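PDB 4DIM: phosphoribosylglycinamide synthetase from Anaerococcus prevotii, which probably acts as an ATP-dependent ligase of the ATP-grasp family, binding ATP and metal ions, perhaps in glycinamide ribonucleotide synthesis. Local coordinates for residues R9-G14 against A88-K93; L29-I34 against M300-A305. All coordinates share one frame; numbering follows the deposited sequence.

Interaction 1: R9-G14 against A88-K93; sequences RLLILG and ARICDK
In the N-terminal Rossmann-like parallel sheet, Ile-90 of helix 84-94 packs against Leu-11 and Leu-13 of strand 9-13, on one face of the sheet. The contact is wholly apolar and converges on a single methyl group, CD1 of Ile-90. Leu-13 meets it with both branches of its fork: its CD2 lies 3.8 Å from Ile-90 CD1, and its CD1 is 3.9 Å from the same methyl. These two side chains reach toward each other from strand and helix and touch tip to tip. Leu-11 comes in differently, its side chain crossing that of Ile-90 at about a right angle, with Leu-11 CD2 3.9 Å from Ile-90 CD1. Its first torsion turns CG anti to the backbone N (chi1 163°), whereas Leu-13 has CG beside its N (chi1 -73°), and yet both side chains bring methyls to one point.

Being two apart on an extended strand, the leucines project from the same face, while Leu-10 and Ile-12 point to the other, where Ile-12 meets Leu-22 and Tyr-23 of helix 20-29. The layers are well separated, the Leu-11 and Ile-90 CA atoms standing 9.9 Å apart, a separation that long branched side chains can span. Isoleucine suits the inner side of the helix because its longer branch supplies the reaching CD1; Ile-90 also touches Val-63 of helix 60-66, its neighbour on this face. Next to it in the helix, Arg-89 forms salt bridges with Asp-61 and Glu-101. Strand 9-13 itself is held by backbone hydrogen bonds to both neighbours, Leu-10 to His-32 and Ile-34, Leu-11 to Gly-74 and Ala-76. Alternating strand residues serving helices on two faces are characteristic of a three-layer alpha/beta/alpha sandwich.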
loop_
_atom_site.group_PDB
_atom_site.type_symbol
_atom_site.label_atom_id
_atom_site.label_comp_id
_atom_site.label_asym_id
_atom_site.label_seq_id
_atom_site.Cartn_x
_atom_site.Cartn_y
_atom_site.Cartn_z
ATOM N N ARG A 9 -13.560 -13.483 -17.396
ATOM C CA ARG A 9 -14.239 -12.759 -16.303
ATOM C C ARG A 9 -13.355 -12.550 -15.076
ATOM O O ARG A 9 -12.920 -13.515 -14.458
ATOM C CB ARG A 9 -15.532 -13.504 -15.886
ATOM C CG ARG A 9 -16.564 -13.639 -17.028
ATOM C CD ARG A 9 -17.654 -14.668 -16.769
ATOM N NE ARG A 9 -18.491 -14.341 -15.605
ATOM C CZ ARG A 9 -19.557 -13.536 -15.617
ATOM N NH1 ARG A 9 -20.227 -13.297 -14.496
ATOM N NH2 ARG A 9 -19.960 -12.961 -16.750
ATOM N N LEU A 10 -13.147 -11.285 -14.684
ATOM C CA LEU A 10 -12.320 -10.956 -13.525
ATOM C C LEU A 10 -13.143 -10.204 -12.559
ATOM O O LEU A 10 -13.623 -9.141 -12.922
ATOM C CB LEU A 10 -11.078 -10.104 -13.928
ATOM C CG LEU A 10 -10.158 -9.630 -12.783
ATOM C CD1 LEU A 10 -9.362 -10.747 -12.232
ATOM C CD2 LEU A 10 -9.269 -8.492 -13.229
ATOM N N LEU A 11 -13.210 -10.671 -11.313
ATOM C CA LEU A 11 -13.908 -9.966 -10.243
ATOM C C LEU A 11 -12.890 -9.097 -9.562
ATOM O O LEU A 11 -11.868 -9.608 -9.091
ATOM C CB LEU A 11 -14.562 -10.947 -9.243
ATOM C CG LEU A 11 -14.966 -10.367 -7.870
ATOM C CD1 LEU A 11 -16.319 -9.601 -7.944
ATOM C CD2 LEU A 11 -14.997 -11.456 -6.813
ATOM N N ILE A 12 -13.119 -7.788 -9.534
ATOM C CA ILE A 12 -12.205 -6.890 -8.853
ATOM C C ILE A 12 -12.844 -6.550 -7.537
ATOM O O ILE A 12 -13.932 -5.985 -7.530
ATOM C CB ILE A 12 -11.840 -5.654 -9.672
ATOM C CG1 ILE A 12 -11.053 -6.060 -10.943
ATOM C CG2 ILE A 12 -11.028 -4.694 -8.788
ATOM C CD1 ILE A 12 -11.089 -5.007 -12.103
ATOM N N LEU A 13 -12.182 -6.877 -6.423
ATOM C CA LEU A 13 -12.731 -6.606 -5.090
ATOM C C LEU A 13 -12.435 -5.176 -4.721
ATOM O O LEU A 13 -11.272 -4.833 -4.514
ATOM C CB LEU A 13 -12.144 -7.546 -4.036
ATOM C CG LEU A 13 -12.615 -8.988 -4.076
ATOM C CD1 LEU A 13 -11.875 -9.778 -5.161
ATOM C CD2 LEU A 13 -12.376 -9.663 -2.769
ATOM N N GLY A 14 -13.473 -4.357 -4.708
ATOM C CA GLY A 14 -13.403 -2.945 -4.390
ATOM C C GLY A 14 -13.584 -2.131 -5.641
ATOM O O GLY A 14 -13.172 -2.577 -6.710
ATOM N N ALA A 88 -7.918 -13.960 -1.021
ATOM C CA ALA A 88 -7.158 -15.153 -0.705
ATOM C C ALA A 88 -8.083 -16.397 -0.598
ATOM O O ALA A 88 -7.758 -17.449 -1.171
ATOM C CB ALA A 88 -6.383 -14.939 0.584
ATOM N N ARG A 89 -9.267 -16.250 0.055
ATOM C CA ARG A 89 -10.218 -17.353 0.145
ATOM C C ARG A 89 -10.805 -17.673 -1.235
ATOM O O ARG A 89 -10.868 -18.861 -1.601
ATOM C CB ARG A 89 -11.354 -17.093 1.145
ATOM C CG ARG A 89 -11.953 -18.441 1.647
ATOM C CD ARG A 89 -12.905 -18.294 2.818
ATOM N NE ARG A 89 -12.187 -18.053 4.067
ATOM C CZ ARG A 89 -12.758 -17.789 5.241
ATOM N NH1 ARG A 89 -14.083 -17.727 5.349
ATOM N NH2 ARG A 89 -12.007 -17.578 6.320
ATOM N N ILE A 90 -11.199 -16.632 -2.013
ATOM C CA ILE A 90 -11.702 -16.820 -3.396
ATOM C C ILE A 90 -10.709 -17.722 -4.164
ATOM O O ILE A 90 -11.098 -18.729 -4.727
ATOM C CB ILE A 90 -11.914 -15.457 -4.155
ATOM C CG1 ILE A 90 -13.109 -14.715 -3.626
ATOM C CG2 ILE A 90 -12.073 -15.665 -5.677
ATOM C CD1 ILE A 90 -13.048 -13.269 -3.917
ATOM N N CYS A 91 -9.425 -17.364 -4.137
ATOM C CA CYS A 91 -8.383 -18.112 -4.829
ATOM C C CYS A 91 -8.196 -19.505 -4.286
ATOM O O CYS A 91 -8.032 -20.418 -5.084
ATOM C CB CYS A 91 -7.082 -17.332 -4.787
ATOM S SG CYS A 91 -7.220 -15.712 -5.558
ATOM N N ASP A 92 -8.207 -19.674 -2.957
ATOM C CA ASP A 92 -8.071 -20.994 -2.338
ATOM C C ASP A 92 -9.255 -21.929 -2.625
ATOM O O ASP A 92 -9.042 -23.145 -2.674
ATOM C CB ASP A 92 -7.900 -20.866 -0.808
ATOM C CG ASP A 92 -6.515 -20.445 -0.394
ATOM O OD1 ASP A 92 -5.748 -19.970 -1.274
ATOM O OD2 ASP A 92 -6.192 -20.565 0.815
ATOM N N LYS A 93 -10.496 -21.390 -2.755
ATOM C CA LYS A 93 -11.697 -22.225 -2.939
ATOM C C LYS A 93 -12.091 -22.380 -4.423
ATOM O O LYS A 93 -12.474 -23.471 -4.822
ATOM C CB LYS A 93 -12.881 -21.657 -2.131
ATOM C CG LYS A 93 -12.631 -21.506 -0.606
ATOM C CD LYS A 93 -12.312 -22.812 0.150
ATOM C CE LYS A 93 -12.124 -22.620 1.655
ATOM N NZ LYS A 93 -13.398 -22.695 2.448
#

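Interaction 2: L29-I34 against M300-A305; sequences LGIHTI and MIASMA
Leu-29 and Ile-31 meet Ala-302 through apolar contacts that carry most of this junction. Leu-29 offers one branch of its fork: its CD1 lies 4.0 Å from Ala-302 CB. With CG beside the backbone N (chi1 -70°), the leucine directs this methyl at helix 297-305. The same CD1 of Leu-29 comes within 4.4 Å of Ser-303 N, a van der Waals approach to the helix backbone, and the CA atoms of Leu-29 and Ser-303 are 8.3 Å apart. Ile-31 reaches the same alanine with the end of its longer branch, Ile-31 CD1 being 4.3 Å from Ala-302 CB, a looser touch. Its chain is extended beyond CB (chi2 177°), which carries that methyl outward from the backbone. Alanine suits the place where two larger side chains converge, since a lone methyl lets the helix come near. Ala-302 also packs on Leu-22, and Ile-31 on Ala-26, both of helix 20-29.

Residues 29-34 run from the end of helix 20-29 into strand 32-37, and so form part of the beta-alpha-beta crossover that begins at strand 9-13 in the Rossmann-like N-terminal sheet. Helix 297-305 packs on helix 20-29, where Ile-301 too touches Leu-22, and reaches Leu-10 of strand 9-13 through Ala-305; it also rests on the large antiparallel sheet, where the selenomethionines Met-300 and Met-304 touch Phe-201. Between the two apolar partners Gly-30 closes the helix in a Schellman motif. Its positive phi (87°) is a backbone shape easily taken up by a residue without a side chain, and it turns the chain so that residues before and after it both face Ala-302.

Polar groups play a lesser part. The Ser-303 hydroxyl is engaged with its own helix through a hydrogen bond between OG and Lys-299 O.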
loop_
_atom_site.group_PDB
_atom_site.type_symbol
_atom_site.label_atom_id
_atom_site.label_comp_id
_atom_site.label_asym_id
_atom_site.label_seq_id
_atom_site.Cartn_x
_atom_site.Cartn_y
_atom_site.Cartn_z
ATOM N N LEU A 29 -7.350 -4.882 -22.046
ATOM C CA LEU A 29 -7.032 -6.281 -22.351
ATOM C C LEU A 29 -8.206 -7.078 -22.962
ATOM O O LEU A 29 -7.985 -8.177 -23.434
ATOM C CB LEU A 29 -6.604 -7.008 -21.068
ATOM C CG LEU A 29 -5.266 -6.636 -20.475
ATOM C CD1 LEU A 29 -5.082 -7.312 -19.155
ATOM C CD2 LEU A 29 -4.135 -7.021 -21.372
ATOM N N GLY A 30 -9.423 -6.559 -22.888
ATOM C CA GLY A 30 -10.628 -7.235 -23.359
ATOM C C GLY A 30 -11.264 -8.158 -22.330
ATOM O O GLY A 30 -11.949 -9.098 -22.715
ATOM N N ILE A 31 -11.089 -7.881 -21.014
ATOM C CA ILE A 31 -11.608 -8.705 -19.903
ATOM C C ILE A 31 -12.977 -8.176 -19.492
ATOM O O ILE A 31 -13.176 -6.966 -19.457
ATOM C CB ILE A 31 -10.591 -8.707 -18.687
ATOM C CG1 ILE A 31 -9.260 -9.348 -19.067
ATOM C CG2 ILE A 31 -11.142 -9.376 -17.404
ATOM C CD1 ILE A 31 -8.230 -9.299 -17.958
ATOM N N HIS A 32 -13.876 -9.078 -19.087
ATOM C CA HIS A 32 -15.224 -8.755 -18.604
ATOM C C HIS A 32 -15.143 -8.509 -17.086
ATOM O O HIS A 32 -14.956 -9.446 -16.307
ATOM C CB HIS A 32 -16.194 -9.901 -18.942
ATOM C CG HIS A 32 -17.597 -9.635 -18.516
ATOM N ND1 HIS A 32 -18.548 -9.202 -19.417
ATOM C CD2 HIS A 32 -18.158 -9.729 -17.290
ATOM C CE1 HIS A 32 -19.659 -9.057 -18.713
ATOM N NE2 HIS A 32 -19.464 -9.352 -17.426
ATOM N N THR A 33 -15.240 -7.256 -16.660
ATOM C CA THR A 33 -15.046 -6.972 -15.252
ATOM C C THR A 33 -16.368 -7.019 -14.475
ATOM O O THR A 33 -17.449 -6.722 -14.984
ATOM C CB THR A 33 -14.280 -5.669 -15.051
ATOM O OG1 THR A 33 -14.914 -4.610 -15.762
ATOM C CG2 THR A 33 -12.864 -5.783 -15.531
ATOM N N ILE A 34 -16.240 -7.461 -13.230
ATOM C CA ILE A 34 -17.296 -7.562 -12.267
ATOM C C ILE A 34 -16.815 -6.769 -11.081
ATOM O O ILE A 34 -15.802 -7.137 -10.492
ATOM C CB ILE A 34 -17.599 -9.036 -11.919
ATOM C CG1 ILE A 34 -18.049 -9.828 -13.155
ATOM C CG2 ILE A 34 -18.652 -9.126 -10.801
ATOM C CD1 ILE A 34 -17.348 -11.036 -13.304
HETATM N N MSE A 300 -0.135 -6.521 -15.776
HETATM C CA MSE A 300 0.584 -7.653 -15.176
HETATM C C MSE A 300 -0.243 -8.210 -14.040
HETATM O O MSE A 300 -0.381 -9.431 -13.914
HETATM C CB MSE A 300 1.978 -7.234 -14.652
HETATM C CG MSE A 300 2.997 -7.015 -15.747
HETATM SE SE MSE A 300 4.583 -6.126 -15.195
HETATM C CE MSE A 300 5.178 -7.511 -13.982
ATOM N N ILE A 301 -0.880 -7.305 -13.268
ATOM C CA ILE A 301 -1.753 -7.709 -12.158
ATOM C C ILE A 301 -2.999 -8.441 -12.688
ATOM O O ILE A 301 -3.319 -9.524 -12.205
ATOM C CB ILE A 301 -2.122 -6.484 -11.313
ATOM C CG1 ILE A 301 -0.879 -5.972 -10.563
ATOM C CG2 ILE A 301 -3.259 -6.809 -10.335
ATOM C CD1 ILE A 301 -1.053 -4.623 -9.939
ATOM N N ALA A 302 -3.694 -7.840 -13.641
ATOM C CA ALA A 302 -4.942 -8.382 -14.205
ATOM C C ALA A 302 -4.723 -9.674 -14.952
ATOM O O ALA A 302 -5.522 -10.591 -14.813
ATOM C CB ALA A 302 -5.578 -7.364 -15.155
ATOM N N SER A 303 -3.684 -9.742 -15.789
ATOM C CA SER A 303 -3.383 -10.962 -16.554
ATOM C C SER A 303 -2.994 -12.112 -15.617
ATOM O O SER A 303 -3.410 -13.228 -15.846
ATOM C CB SER A 303 -2.266 -10.718 -17.567
ATOM O OG SER A 303 -1.002 -10.513 -16.952
HETATM N N MSE A 304 -2.199 -11.838 -14.568
HETATM C CA MSE A 304 -1.810 -12.869 -13.621
HETATM C C MSE A 304 -3.033 -13.465 -12.977
HETATM O O MSE A 304 -3.177 -14.702 -12.948
HETATM C CB MSE A 304 -0.873 -12.288 -12.548
HETATM C CG MSE A 304 -0.204 -13.369 -11.653
HETATM SE SE MSE A 304 1.281 -12.683 -10.616
HETATM C CE MSE A 304 0.422 -11.182 -9.782
ATOM N N ALA A 305 -3.934 -12.571 -12.480
ATOM C CA ALA A 305 -5.202 -12.933 -11.829
ATOM C C ALA A 305 -5.959 -13.957 -12.613
ATOM O O ALA A 305 -6.387 -14.945 -12.019
ATOM C CB ALA A 305 -6.107 -11.707 -11.634
#

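In the fold
From the N terminus the chain lays down strand 9-13, passes through helix 20-29 and enters strand 32-37 beside it in the parallel sheet. At helix 84-94 interaction 1 closes its loop, the nearest segment ends 74 positions apart. Interaction 2 closes a longer one, 266 positions by the same measure, when helix 297-305 returns to residues 29-34. The loops cross, because 29-34 falls inside the first and 300-305 beyond it. Their centres are about 12 Å apart, linked by probable backbone hydrogen bonds between neighbouring strands and by Leu-10 packing on Ile-31 and Ala-305. One holds helix 84-94 to the parallel sheet; the other ties residues 29-34 to a helix that also packs on the antiparallel sheet.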